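Local coordinates for VMB-1 (PDB 6JV4), which probably hydrolyses beta-lactam antibiotics to substituted beta-amino acids, as a periplasmic zinc-dependent subclass B1 metallo-beta-lactamase, at residues A49-T54 / P92-L97; Q63-I68 / L97-Y102; N148-L153 / K157-G162; E183-M188 / A219-A224; L200-P203 / E207-D210. All blocks are in the same frame, centred on the assembly; numbering follows the deposited sequence.

Contact 1: A49-T54 / P92-L97; sequences AHMIDT and PLLNDL
L94 reaches out from helix 91-96 and divides its two methyl branches between T54 and M51. CD1 goes to T54 and CD2 to M51. The closer pair is L94 CD1 and T54 CG2, 3.6 Å apart. These two side chains slide past one another in opposite directions, and the methyls meet in passing. The methyl of T54 is available because its hydroxyl takes the slot between the backbone N and the carbonyl carbon (chi1 58°). That places CG2 beside the backbone N, on the side facing the helix. OG1 is used differently: it hydrogen-bonds to the backbone N of D90, just ahead of the helix.

M51, near the end of strand 48-52, comes in with an extended chain. Its terminal methyl CE meets L94 CD2 at 4.3 Å, a looser touch. A78, on the neighbouring strand 74-79, also touches both M51 and L94. I65 of helix 58-70 packs on the same two residues.

The contact therefore seats a short helix on one of the two sheets of the metallo-beta-lactamase sandwich. The T54 side chain is about 8 Å from that of the zinc ligand D86. No hydrogen bond crosses between the two segments. Their cohesion is apolar and buried, while the polar half of T54 ties its loop to the start of the same helical region.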
# COMPACT_ATOMS: atom_id res chain seq x y z
N ALA A 49 6.88 4.40 15.02
CA ALA A 49 6.04 4.62 13.83
C ALA A 49 6.50 3.66 12.74
O ALA A 49 7.70 3.28 12.68
CB ALA A 49 6.16 6.03 13.32
N HIS A 50 5.57 3.39 11.83
CA HIS A 50 5.79 2.42 10.76
C HIS A 50 5.14 2.94 9.49
O HIS A 50 4.04 3.51 9.60
CB HIS A 50 5.20 1.08 11.16
CG HIS A 50 5.73 0.56 12.45
ND1 HIS A 50 6.78 -0.32 12.49
CD2 HIS A 50 5.33 0.74 13.73
CE1 HIS A 50 7.00 -0.67 13.76
NE2 HIS A 50 6.12 -0.04 14.52
N MET A 51 5.80 2.79 8.36
CA MET A 51 5.20 3.18 7.06
C MET A 51 4.59 1.97 6.38
O MET A 51 5.23 0.88 6.36
CB MET A 51 6.24 3.79 6.11
CG MET A 51 6.77 5.06 6.57
SD MET A 51 7.87 5.68 5.23
CE MET A 51 8.81 6.82 6.24
N ILE A 52 3.45 2.17 5.73
CA ILE A 52 2.86 1.24 4.76
C ILE A 52 2.92 1.97 3.41
O ILE A 52 2.19 2.95 3.28
CB ILE A 52 1.43 0.82 5.18
CG1 ILE A 52 1.45 0.11 6.55
CG2 ILE A 52 0.82 -0.03 4.09
CD1 ILE A 52 0.07 -0.17 7.06
N ASP A 53 3.84 1.53 2.56
CA ASP A 53 4.26 2.20 1.31
C ASP A 53 5.06 3.46 1.66
O ASP A 53 4.84 4.09 2.70
CB ASP A 53 3.10 2.45 0.34
CG ASP A 53 2.53 1.19 -0.32
OD1 ASP A 53 3.04 0.04 -0.05
OD2 ASP A 53 1.67 1.39 -1.23
N THR A 54 5.98 3.80 0.76
CA THR A 54 6.65 5.11 0.79
C THR A 54 5.84 6.09 -0.04
O THR A 54 5.19 5.73 -1.04
CB THR A 54 8.11 4.96 0.33
OG1 THR A 54 8.18 4.39 -0.98
CG2 THR A 54 8.95 4.12 1.27
N PRO A 92 15.71 2.24 -1.10
CA PRO A 92 17.12 2.56 -0.94
C PRO A 92 17.34 3.58 0.17
O PRO A 92 18.24 3.37 1.00
CB PRO A 92 17.53 3.07 -2.33
CG PRO A 92 16.56 2.36 -3.27
CD PRO A 92 15.26 2.37 -2.49
N LEU A 93 16.56 4.66 0.19
CA LEU A 93 16.66 5.70 1.23
C LEU A 93 16.45 5.05 2.59
O LEU A 93 17.23 5.35 3.52
CB LEU A 93 15.65 6.81 1.00
CG LEU A 93 15.60 7.85 2.11
CD1 LEU A 93 16.95 8.61 2.21
CD2 LEU A 93 14.45 8.80 1.91
N LEU A 94 15.39 4.24 2.76
CA LEU A 94 15.12 3.68 4.11
C LEU A 94 16.26 2.74 4.50
O LEU A 94 16.70 2.78 5.69
CB LEU A 94 13.77 2.97 4.12
CG LEU A 94 12.55 3.84 3.84
CD1 LEU A 94 11.27 3.01 3.85
CD2 LEU A 94 12.41 4.98 4.80
N ASN A 95 16.76 1.95 3.57
CA ASN A 95 17.85 0.99 3.86
C ASN A 95 19.10 1.80 4.26
O ASN A 95 19.75 1.42 5.27
CB ASN A 95 18.08 0.05 2.68
CG ASN A 95 17.06 -1.07 2.58
OD1 ASN A 95 16.20 -1.25 3.47
ND2 ASN A 95 17.10 -1.77 1.45
N ASP A 96 19.37 2.89 3.57
CA ASP A 96 20.48 3.83 3.90
C ASP A 96 20.35 4.42 5.30
O ASP A 96 21.42 4.55 5.93
CB ASP A 96 20.60 4.95 2.88
CG ASP A 96 21.23 4.50 1.59
OD1 ASP A 96 21.79 3.39 1.58
OD2 ASP A 96 21.17 5.27 0.62
N LEU A 97 19.13 4.70 5.80
CA LEU A 97 18.84 5.23 7.16
C LEU A 97 18.71 4.10 8.17
O LEU A 97 18.36 4.39 9.30
CB LEU A 97 17.57 6.09 7.11
CG LEU A 97 17.61 7.29 6.17
CD1 LEU A 97 16.24 7.95 6.05
CD2 LEU A 97 18.66 8.29 6.63

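Contact 2: Q63-I68 / L97-Y102; sequences QLIEWI and LKIKTY
This is a small apolar contact between two beta-alpha-beta crossovers of the larger sheet. Helix 58-70 links the parallel strands 48-52 and 74-79. Helix 91-96 lies in the next connection, between strands 74-79 and 100-104. Segment 63-68 belongs to the first helix. Segment 97-102 runs from the end of the second helix into strand 100-104.

I65 carries the helix side alone. Its CD1 meets two methyls of the other segment, each tip to tip. The nearer is L97 CD1, 3.6 Å from I65 CD1. The second is I99 CD1, 4.2 Å from I65 CD1. In I65 the CG1 branch sits beside the backbone N (chi1 -72°) and then runs out nearly straight (chi2 163°). This carries CD1 across to the other segment.

The backbone between L97 and I99 explains why both residues can face the same helix. K98, the first residue past helix 91-96 to leave helical geometry, has a positive phi of 56° in a Schellman motif. The chain turns there, and I99 CD1 comes within 4.1 Å of L97 CD1. The three methyl carbons thus form a compact triangle. Beside it, I99 packs on I75 and L94.

I65 and I99 are buried, but L97 is exposed and lies at the outer margin. The contact is made of methyl groups alone. It holds through shape and exclusion of water, with no directional bond between the two segments, and it lies away from the zinc site.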
# COMPACT_ATOMS: atom_id res chain seq x y z
N GLN A 63 10.40 14.28 3.89
CA GLN A 63 9.48 15.18 4.65
C GLN A 63 8.66 14.34 5.65
O GLN A 63 8.44 14.80 6.80
CB GLN A 63 8.57 15.95 3.71
CG GLN A 63 9.33 16.98 2.88
CD GLN A 63 8.54 17.36 1.64
OE1 GLN A 63 7.39 16.97 1.48
NE2 GLN A 63 9.14 18.15 0.75
N LEU A 64 8.25 13.14 5.23
CA LEU A 64 7.45 12.27 6.12
C LEU A 64 8.32 11.85 7.32
O LEU A 64 7.80 11.87 8.46
CB LEU A 64 6.95 11.05 5.36
CG LEU A 64 6.04 10.13 6.17
CD1 LEU A 64 4.85 10.88 6.76
CD2 LEU A 64 5.57 8.94 5.33
N ILE A 65 9.56 11.46 7.08
CA ILE A 65 10.49 11.06 8.19
C ILE A 65 10.67 12.26 9.13
O ILE A 65 10.59 12.07 10.38
CB ILE A 65 11.81 10.55 7.60
CG1 ILE A 65 11.61 9.17 6.97
CG2 ILE A 65 12.94 10.52 8.64
CD1 ILE A 65 12.71 8.79 6.05
N GLU A 66 10.83 13.46 8.59
CA GLU A 66 10.99 14.69 9.44
C GLU A 66 9.74 14.86 10.31
O GLU A 66 9.86 15.15 11.52
CB GLU A 66 11.24 15.95 8.59
CG GLU A 66 12.62 16.00 7.98
CD GLU A 66 12.78 16.88 6.74
OE1 GLU A 66 13.80 16.68 6.00
OE2 GLU A 66 11.91 17.78 6.50
N TRP A 67 8.55 14.72 9.73
CA TRP A 67 7.27 14.91 10.46
C TRP A 67 7.15 13.88 11.57
O TRP A 67 6.78 14.28 12.70
CB TRP A 67 6.08 14.83 9.53
CG TRP A 67 4.76 14.93 10.20
CD1 TRP A 67 4.06 16.06 10.49
CD2 TRP A 67 3.91 13.83 10.58
NE1 TRP A 67 2.84 15.75 11.03
CE2 TRP A 67 2.73 14.39 11.11
CE3 TRP A 67 4.05 12.44 10.56
CZ2 TRP A 67 1.68 13.60 11.59
CZ3 TRP A 67 3.02 11.66 11.04
CH2 TRP A 67 1.86 12.24 11.57
N ILE A 68 7.45 12.62 11.27
CA ILE A 68 7.39 11.53 12.28
C ILE A 68 8.32 11.88 13.45
O ILE A 68 7.87 11.82 14.60
CB ILE A 68 7.71 10.16 11.66
CG1 ILE A 68 6.60 9.75 10.69
CG2 ILE A 68 7.93 9.11 12.74
CD1 ILE A 68 6.94 8.52 9.89
N LEU A 97 19.13 4.70 5.80
CA LEU A 97 18.84 5.23 7.16
C LEU A 97 18.71 4.10 8.17
O LEU A 97 18.36 4.39 9.30
CB LEU A 97 17.57 6.09 7.11
CG LEU A 97 17.61 7.29 6.17
CD1 LEU A 97 16.24 7.95 6.05
CD2 LEU A 97 18.66 8.29 6.63
N LYS A 98 18.96 2.85 7.77
CA LYS A 98 18.83 1.66 8.65
C LYS A 98 17.41 1.59 9.24
O LYS A 98 17.24 1.16 10.39
CB LYS A 98 19.95 1.68 9.70
CG LYS A 98 21.32 1.90 9.08
CD LYS A 98 22.40 1.02 9.67
CE LYS A 98 23.75 1.28 9.03
NZ LYS A 98 24.73 1.75 10.03
N ILE A 99 16.40 1.96 8.45
CA ILE A 99 14.98 1.71 8.77
C ILE A 99 14.64 0.36 8.13
O ILE A 99 14.91 0.23 6.93
CB ILE A 99 14.10 2.86 8.25
CG1 ILE A 99 14.45 4.19 8.90
CG2 ILE A 99 12.62 2.52 8.41
CD1 ILE A 99 13.88 5.38 8.18
N LYS A 100 14.20 -0.63 8.89
CA LYS A 100 13.94 -1.98 8.34
C LYS A 100 12.84 -1.86 7.27
O LYS A 100 11.89 -1.10 7.49
CB LYS A 100 13.47 -3.00 9.38
CG LYS A 100 14.44 -3.25 10.53
CD LYS A 100 14.16 -4.54 11.29
CE LYS A 100 15.31 -4.92 12.21
NZ LYS A 100 15.76 -6.30 11.96
N THR A 101 13.07 -2.50 6.15
CA THR A 101 12.08 -2.57 5.05
C THR A 101 11.63 -4.00 4.92
O THR A 101 12.45 -4.92 4.86
CB THR A 101 12.63 -1.98 3.76
OG1 THR A 101 13.86 -2.63 3.43
CG2 THR A 101 12.84 -0.49 3.84
N TYR A 102 10.32 -4.18 4.77
CA TYR A 102 9.74 -5.52 4.63
C TYR A 102 9.05 -5.65 3.29
O TYR A 102 8.37 -4.71 2.88
CB TYR A 102 8.68 -5.76 5.70
CG TYR A 102 9.25 -6.01 7.07
CD1 TYR A 102 9.45 -7.31 7.52
CD2 TYR A 102 9.67 -4.97 7.85
CE1 TYR A 102 10.02 -7.55 8.77
CE2 TYR A 102 10.23 -5.19 9.10
CZ TYR A 102 10.37 -6.48 9.56
OH TYR A 102 10.90 -6.66 10.80

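Contact 3: N148-L153 / K157-G162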
# COMPACT_ATOMS: atom_id res chain seq x y z
N ASN A 148 1.14 -8.26 -5.14
CA ASN A 148 0.43 -7.25 -4.32
C ASN A 148 -0.04 -7.88 -2.99
O ASN A 148 -0.61 -9.01 -3.01
CB ASN A 148 -0.70 -6.55 -5.09
CG ASN A 148 -1.70 -7.44 -5.79
OD1 ASN A 148 -1.92 -8.64 -5.40
ND2 ASN A 148 -2.28 -6.91 -6.83
N ILE A 149 0.19 -7.19 -1.88
CA ILE A 149 -0.36 -7.57 -0.55
C ILE A 149 -1.29 -6.49 -0.04
O ILE A 149 -1.22 -5.32 -0.46
CB ILE A 149 0.80 -7.81 0.45
CG1 ILE A 149 1.77 -6.64 0.51
CG2 ILE A 149 1.53 -9.10 0.10
CD1 ILE A 149 2.73 -6.68 1.70
N VAL A 150 -2.13 -6.86 0.93
CA VAL A 150 -2.94 -5.88 1.67
C VAL A 150 -2.48 -5.92 3.13
O VAL A 150 -1.84 -6.90 3.56
CB VAL A 150 -4.44 -6.17 1.52
CG1 VAL A 150 -4.86 -6.11 0.05
CG2 VAL A 150 -4.85 -7.48 2.19
N VAL A 151 -2.84 -4.88 3.84
CA VAL A 151 -2.43 -4.76 5.26
C VAL A 151 -3.67 -4.41 6.06
O VAL A 151 -4.33 -3.43 5.73
CB VAL A 151 -1.31 -3.76 5.46
CG1 VAL A 151 -0.84 -3.80 6.92
CG2 VAL A 151 -0.16 -4.01 4.49
N TRP A 152 -3.96 -5.22 7.06
CA TRP A 152 -5.13 -5.07 7.96
C TRP A 152 -4.73 -4.49 9.29
O TRP A 152 -3.76 -4.96 9.84
CB TRP A 152 -5.76 -6.44 8.16
CG TRP A 152 -6.92 -6.53 9.10
CD1 TRP A 152 -6.97 -7.36 10.18
CD2 TRP A 152 -8.22 -5.91 9.02
NE1 TRP A 152 -8.20 -7.29 10.78
CE2 TRP A 152 -8.98 -6.39 10.10
CE3 TRP A 152 -8.83 -4.99 8.14
CZ2 TRP A 152 -10.33 -6.05 10.28
CZ3 TRP A 152 -10.13 -4.62 8.35
CH2 TRP A 152 -10.89 -5.15 9.40
N LEU A 153 -5.46 -3.48 9.76
CA LEU A 153 -5.22 -2.84 11.07
C LEU A 153 -6.42 -3.23 11.93
O LEU A 153 -7.47 -2.62 11.83
CB LEU A 153 -5.11 -1.33 10.88
CG LEU A 153 -4.08 -0.85 9.87
CD1 LEU A 153 -3.99 0.68 9.85
CD2 LEU A 153 -2.74 -1.47 10.09
N LYS A 157 -10.11 -1.39 12.22
CA LYS A 157 -10.82 -2.05 11.10
C LYS A 157 -10.52 -1.25 9.82
O LYS A 157 -11.42 -1.05 8.98
CB LYS A 157 -12.33 -2.14 11.37
CG LYS A 157 -12.73 -2.72 12.72
CD LYS A 157 -12.21 -4.12 12.88
CE LYS A 157 -12.57 -4.77 14.21
NZ LYS A 157 -11.86 -4.11 15.32
N ILE A 158 -9.26 -0.89 9.66
CA ILE A 158 -8.79 -0.23 8.41
C ILE A 158 -8.10 -1.28 7.57
O ILE A 158 -7.12 -1.90 8.05
CB ILE A 158 -7.89 0.96 8.71
CG1 ILE A 158 -8.67 2.05 9.43
CG2 ILE A 158 -7.23 1.45 7.40
CD1 ILE A 158 -7.82 3.14 9.99
N LEU A 159 -8.52 -1.39 6.32
CA LEU A 159 -7.83 -2.29 5.39
C LEU A 159 -7.09 -1.43 4.37
O LEU A 159 -7.77 -0.68 3.61
CB LEU A 159 -8.86 -3.17 4.67
CG LEU A 159 -8.23 -4.07 3.61
CD1 LEU A 159 -7.30 -5.08 4.27
CD2 LEU A 159 -9.34 -4.78 2.82
N PHE A 160 -5.76 -1.47 4.38
CA PHE A 160 -4.93 -0.85 3.30
C PHE A 160 -4.89 -1.79 2.12
O PHE A 160 -4.29 -2.87 2.16
CB PHE A 160 -3.50 -0.52 3.74
CG PHE A 160 -2.76 0.21 2.66
CD1 PHE A 160 -3.06 1.54 2.40
CD2 PHE A 160 -1.83 -0.43 1.87
CE1 PHE A 160 -2.42 2.23 1.38
CE2 PHE A 160 -1.20 0.24 0.83
CZ PHE A 160 -1.51 1.56 0.57
N GLY A 161 -5.62 -1.45 1.07
CA GLY A 161 -5.74 -2.26 -0.15
C GLY A 161 -4.59 -2.06 -1.12
O GLY A 161 -4.23 -2.99 -1.87
N GLY A 162 -3.96 -0.90 -1.07
CA GLY A 162 -2.92 -0.56 -2.04
C GLY A 162 -3.45 -0.64 -3.45
O GLY A 162 -4.69 -0.50 -3.67
O HOH W 1 -1.82 -4.07 -2.76
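Four backbone hydrogen bonds join V151 with F160 and L153 with I158 in an antiparallel beta hairpin of the smaller sheet. F160 N donates to V151 O at 2.8 Å, nearly in line with the carbonyl. V151 N returns a bond to F160 O at 3.0 Å. L153 N reaches I158 O at 2.9 Å. The reply, I158 N to L153 O, is longer at 3.3 Å. Here K157 and I158 both face L153, a G1 beta bulge. K157 N adds only a weak bond to L153 O.

W152 and L159 form the non-hydrogen-bonded pair between these two. CB of L159 lies in the plane of the W152 ring, at its edge. K157 crosses the six-membered ring of the indole obliquely, its CD 3.7 Å from W152 CZ2; its amine turns back to P154 O.

V151, F160, L153 and I158 occupy the other face. V151 and F160 there pack on I52 of the opposite sheet, joining the two halves of the sandwich.

Toward the zinc end the strands part. A water molecule bridges the gap, donating to I149 O at 2.7 Å and to G161 O at 2.8 Å.

Contact 4: E183-M188 / A219-A224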
# COMPACT_ATOMS: atom_id res chain seq x y z
N GLU A 183 -7.00 -13.59 -12.52
CA GLU A 183 -6.89 -14.02 -11.11
C GLU A 183 -7.52 -12.96 -10.21
O GLU A 183 -8.00 -13.33 -9.11
CB GLU A 183 -5.44 -14.31 -10.70
CG GLU A 183 -5.31 -15.07 -9.40
CD GLU A 183 -5.89 -16.49 -9.39
OE1 GLU A 183 -6.22 -17.03 -10.49
OE2 GLU A 183 -6.17 -16.98 -8.28
N TRP A 184 -7.52 -11.69 -10.61
CA TRP A 184 -7.85 -10.58 -9.68
C TRP A 184 -9.18 -10.80 -8.97
O TRP A 184 -9.30 -10.58 -7.77
CB TRP A 184 -7.82 -9.27 -10.43
CG TRP A 184 -7.58 -8.02 -9.63
CD1 TRP A 184 -7.87 -7.76 -8.30
CD2 TRP A 184 -7.06 -6.80 -10.16
NE1 TRP A 184 -7.57 -6.47 -7.99
CE2 TRP A 184 -7.06 -5.86 -9.11
CE3 TRP A 184 -6.58 -6.42 -11.42
CZ2 TRP A 184 -6.63 -4.55 -9.27
CZ3 TRP A 184 -6.06 -5.16 -11.55
CH2 TRP A 184 -6.12 -4.24 -10.51
N PRO A 185 -10.28 -11.21 -9.64
CA PRO A 185 -11.54 -11.36 -8.91
C PRO A 185 -11.50 -12.46 -7.85
O PRO A 185 -12.14 -12.32 -6.81
CB PRO A 185 -12.53 -11.70 -10.02
CG PRO A 185 -11.88 -11.25 -11.30
CD PRO A 185 -10.39 -11.40 -11.09
N ASN A 186 -10.79 -13.56 -8.10
CA ASN A 186 -10.64 -14.65 -7.11
C ASN A 186 -9.80 -14.13 -5.93
O ASN A 186 -10.16 -14.34 -4.77
CB ASN A 186 -9.98 -15.89 -7.72
CG ASN A 186 -10.00 -17.07 -6.76
OD1 ASN A 186 -11.05 -17.44 -6.24
ND2 ASN A 186 -8.84 -17.65 -6.49
N SER A 187 -8.70 -13.48 -6.21
CA SER A 187 -7.88 -12.88 -5.12
C SER A 187 -8.73 -11.92 -4.30
O SER A 187 -8.63 -11.90 -3.08
CB SER A 187 -6.71 -12.17 -5.73
OG SER A 187 -5.93 -13.12 -6.47
N MET A 188 -9.53 -11.10 -4.98
CA MET A 188 -10.41 -10.12 -4.29
C MET A 188 -11.44 -10.85 -3.39
O MET A 188 -11.73 -10.32 -2.27
CB MET A 188 -11.11 -9.19 -5.27
CG MET A 188 -11.81 -8.02 -4.55
SD MET A 188 -10.67 -6.99 -3.55
CE MET A 188 -9.70 -6.26 -4.85
N ALA A 219 -15.69 -6.28 -9.69
CA ALA A 219 -16.56 -6.09 -10.88
C ALA A 219 -15.76 -5.47 -12.02
O ALA A 219 -15.92 -5.90 -13.22
CB ALA A 219 -17.79 -5.29 -10.56
N LEU A 220 -14.87 -4.52 -11.73
CA LEU A 220 -14.00 -3.92 -12.79
C LEU A 220 -13.14 -5.02 -13.41
O LEU A 220 -12.96 -4.99 -14.68
CB LEU A 220 -13.09 -2.85 -12.23
CG LEU A 220 -13.76 -1.53 -11.84
CD1 LEU A 220 -12.75 -0.59 -11.24
CD2 LEU A 220 -14.42 -0.88 -13.01
N ALA A 221 -12.59 -5.92 -12.60
CA ALA A 221 -11.70 -6.97 -13.12
C ALA A 221 -12.53 -7.95 -13.95
O ALA A 221 -12.08 -8.41 -15.03
CB ALA A 221 -10.91 -7.64 -12.04
N LEU A 222 -13.72 -8.31 -13.48
CA LEU A 222 -14.57 -9.23 -14.25
C LEU A 222 -14.96 -8.58 -15.59
O LEU A 222 -14.93 -9.31 -16.63
CB LEU A 222 -15.77 -9.62 -13.41
CG LEU A 222 -15.48 -10.56 -12.26
CD1 LEU A 222 -16.67 -10.57 -11.32
CD2 LEU A 222 -15.08 -11.99 -12.67
N SER A 223 -15.25 -7.28 -15.62
CA SER A 223 -15.63 -6.59 -16.87
C SER A 223 -14.44 -6.53 -17.82
O SER A 223 -14.65 -6.69 -19.04
CB SER A 223 -16.18 -5.24 -16.60
OG SER A 223 -17.36 -5.45 -15.85
N ALA A 224 -13.23 -6.36 -17.30
CA ALA A 224 -11.99 -6.30 -18.12
C ALA A 224 -11.74 -7.65 -18.79
O ALA A 224 -11.32 -7.65 -19.97
CB ALA A 224 -10.80 -5.93 -17.28
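P185 presses its ring against A221 and L222 of helix 212-226, and each of its side-chain carbons has a partner. CB lies 3.7 Å from L222 CD2. CG, the outermost atom, touches both residues: it is 3.6 Å from L222 CD2 and 3.8 Å from A221 CB. CD turns back toward the backbone and rests 3.9 Å from A221 CB. The ring thus bridges two successive residues of the opposite helix. L222 crosses it at a slant. Its side chain starts off to one side, and CG beside the backbone N (chi1 -73°) brings CD2 over to the proline.

W184 adds the second part of the contact. Its CB is 3.8 Å from A221 CB, so the A221 methyl rests against both W184 and P185. The indole continues inward from there. Its ring stacks on F164, and NE1 hydrogen-bonds to F164 O. The W184 side chain comes within about 4 Å of that of H144, a zinc ligand.

The segments 184-188 and 219-224 run nearly antiparallel, with a crossing angle of -160° and axes 9.0 Å apart. P185 and A221 are the closest pair of residues by backbone, their CA atoms 6.1 Å apart. One further link, from P185 O to the side chain of Q218, ties the same helices together.

The direct contact is wholly apolar and graded. A221 and W184 are buried, whereas L222 lies on the outside. The aliphatic packing gathers around the base of W184 and probably helps to fix this residue, whose side chain touches H144.

Contact 5: L200-P203 / E207-D210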
# COMPACT_ATOMS: atom_id res chain seq x y z
N LEU A 200 -13.02 0.87 6.82
CA LEU A 200 -12.41 1.85 5.89
C LEU A 200 -11.48 1.03 5.02
O LEU A 200 -10.78 0.19 5.57
CB LEU A 200 -11.62 2.88 6.69
CG LEU A 200 -11.07 4.08 5.92
CD1 LEU A 200 -12.19 4.92 5.34
CD2 LEU A 200 -10.24 4.91 6.87
N VAL A 201 -11.59 1.22 3.73
CA VAL A 201 -10.69 0.59 2.75
C VAL A 201 -9.92 1.70 2.04
O VAL A 201 -10.54 2.68 1.57
CB VAL A 201 -11.49 -0.27 1.76
CG1 VAL A 201 -10.55 -0.84 0.69
CG2 VAL A 201 -12.26 -1.36 2.47
N VAL A 202 -8.59 1.65 2.13
CA VAL A 202 -7.73 2.67 1.49
C VAL A 202 -7.23 2.10 0.18
O VAL A 202 -6.45 1.14 0.20
CB VAL A 202 -6.58 3.06 2.43
CG1 VAL A 202 -5.70 4.10 1.77
CG2 VAL A 202 -7.08 3.55 3.78
N PRO A 203 -7.65 2.65 -0.97
CA PRO A 203 -7.10 2.25 -2.25
C PRO A 203 -5.75 2.93 -2.46
O PRO A 203 -5.44 3.93 -1.84
CB PRO A 203 -8.14 2.71 -3.24
CG PRO A 203 -8.61 4.03 -2.64
CD PRO A 203 -8.61 3.77 -1.15
N GLU A 207 -10.02 8.12 -3.64
CA GLU A 207 -10.66 8.36 -2.34
C GLU A 207 -10.77 7.07 -1.55
O GLU A 207 -11.14 6.01 -2.10
CB GLU A 207 -12.07 8.96 -2.47
CG GLU A 207 -12.10 10.37 -2.98
CD GLU A 207 -13.51 10.79 -3.39
OE1 GLU A 207 -13.74 11.01 -4.61
OE2 GLU A 207 -14.38 10.82 -2.49
N VAL A 208 -10.57 7.21 -0.26
CA VAL A 208 -10.87 6.13 0.71
C VAL A 208 -12.38 5.88 0.64
O VAL A 208 -13.16 6.81 0.35
CB VAL A 208 -10.42 6.47 2.13
CG1 VAL A 208 -8.93 6.77 2.15
CG2 VAL A 208 -11.20 7.59 2.78
N GLY A 209 -12.78 4.70 1.04
CA GLY A 209 -14.21 4.36 1.15
C GLY A 209 -14.43 3.17 2.05
O GLY A 209 -13.65 2.97 2.98
N ASP A 210 -15.55 2.53 1.84
CA ASP A 210 -15.99 1.42 2.71
C ASP A 210 -15.71 0.12 1.98
O ASP A 210 -15.02 0.11 0.95
CB ASP A 210 -17.45 1.62 3.10
CG ASP A 210 -18.43 1.49 1.97
OD1 ASP A 210 -18.05 1.17 0.85
OD2 ASP A 210 -19.65 1.74 2.24
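E207 meets P203 through its backbone. Its carbonyl O lies 3.3 Å from P203 CG, while its CB points away from the strand.

V208 follows and makes the apolar part of the contact. CG2 meets L200 CD1 at 3.8 Å, the two side chains lying at an angle to each other. CG1, beside the backbone N (chi1 -57°), lies next to V202 CG2 at 4.1 Å, and here the two valines point the same way. V208 thus spans L200 and V202, which sit on one face of the strand.

G209 supplies the polar core. Its N donates to V201 O at 3.1 Å, and its O accepts from V201 N at 2.8 Å. Both bonds are nearly straight, at 173°. They differ at the acceptor: G209 N meets V201 O close to end-on, whereas V201 N stands 37° above the plane of the G209 carbonyl. L200 CA adds a CA-H...O contact to the same G209 oxygen at 3.4 Å.

D210 comes last. Its backbone O touches V201 CG2 at 3.5 Å. Its OD1 bonds to S212 OG, and the side chain caps a backbone N at the turn into helix 212-226.

The result is a single antiparallel bridge on the outer side of strand 200-203. It closes the short turn that carries H205, a zinc ligand of the metallo-beta-lactamase site.

How the contacts relate
Contacts 1 and 2 lie together, centres 4 Å apart. They share L97 and are tied by N95 OD1 to T101 OG1 at 2.7 Å. Contact 3 meets contact 1 across the sandwich, where I52 CG2 packs on F160 CD2 at 3.5 Å. Contact 5 extends the sheet of contact 3: G161 N lies 2.8 Å from V202 O, a probable hydrogen bond. Contact 4 is farther out, its centre 18 Å from those of contacts 3 and 5. Contacts 3, 4 and 5 each bring a side chain near a zinc ion: W184 about 8 Å, F160 and P203 about 9 Å. T54 of contact 1 is about 11 Å away. Contact 2 is remote from the site.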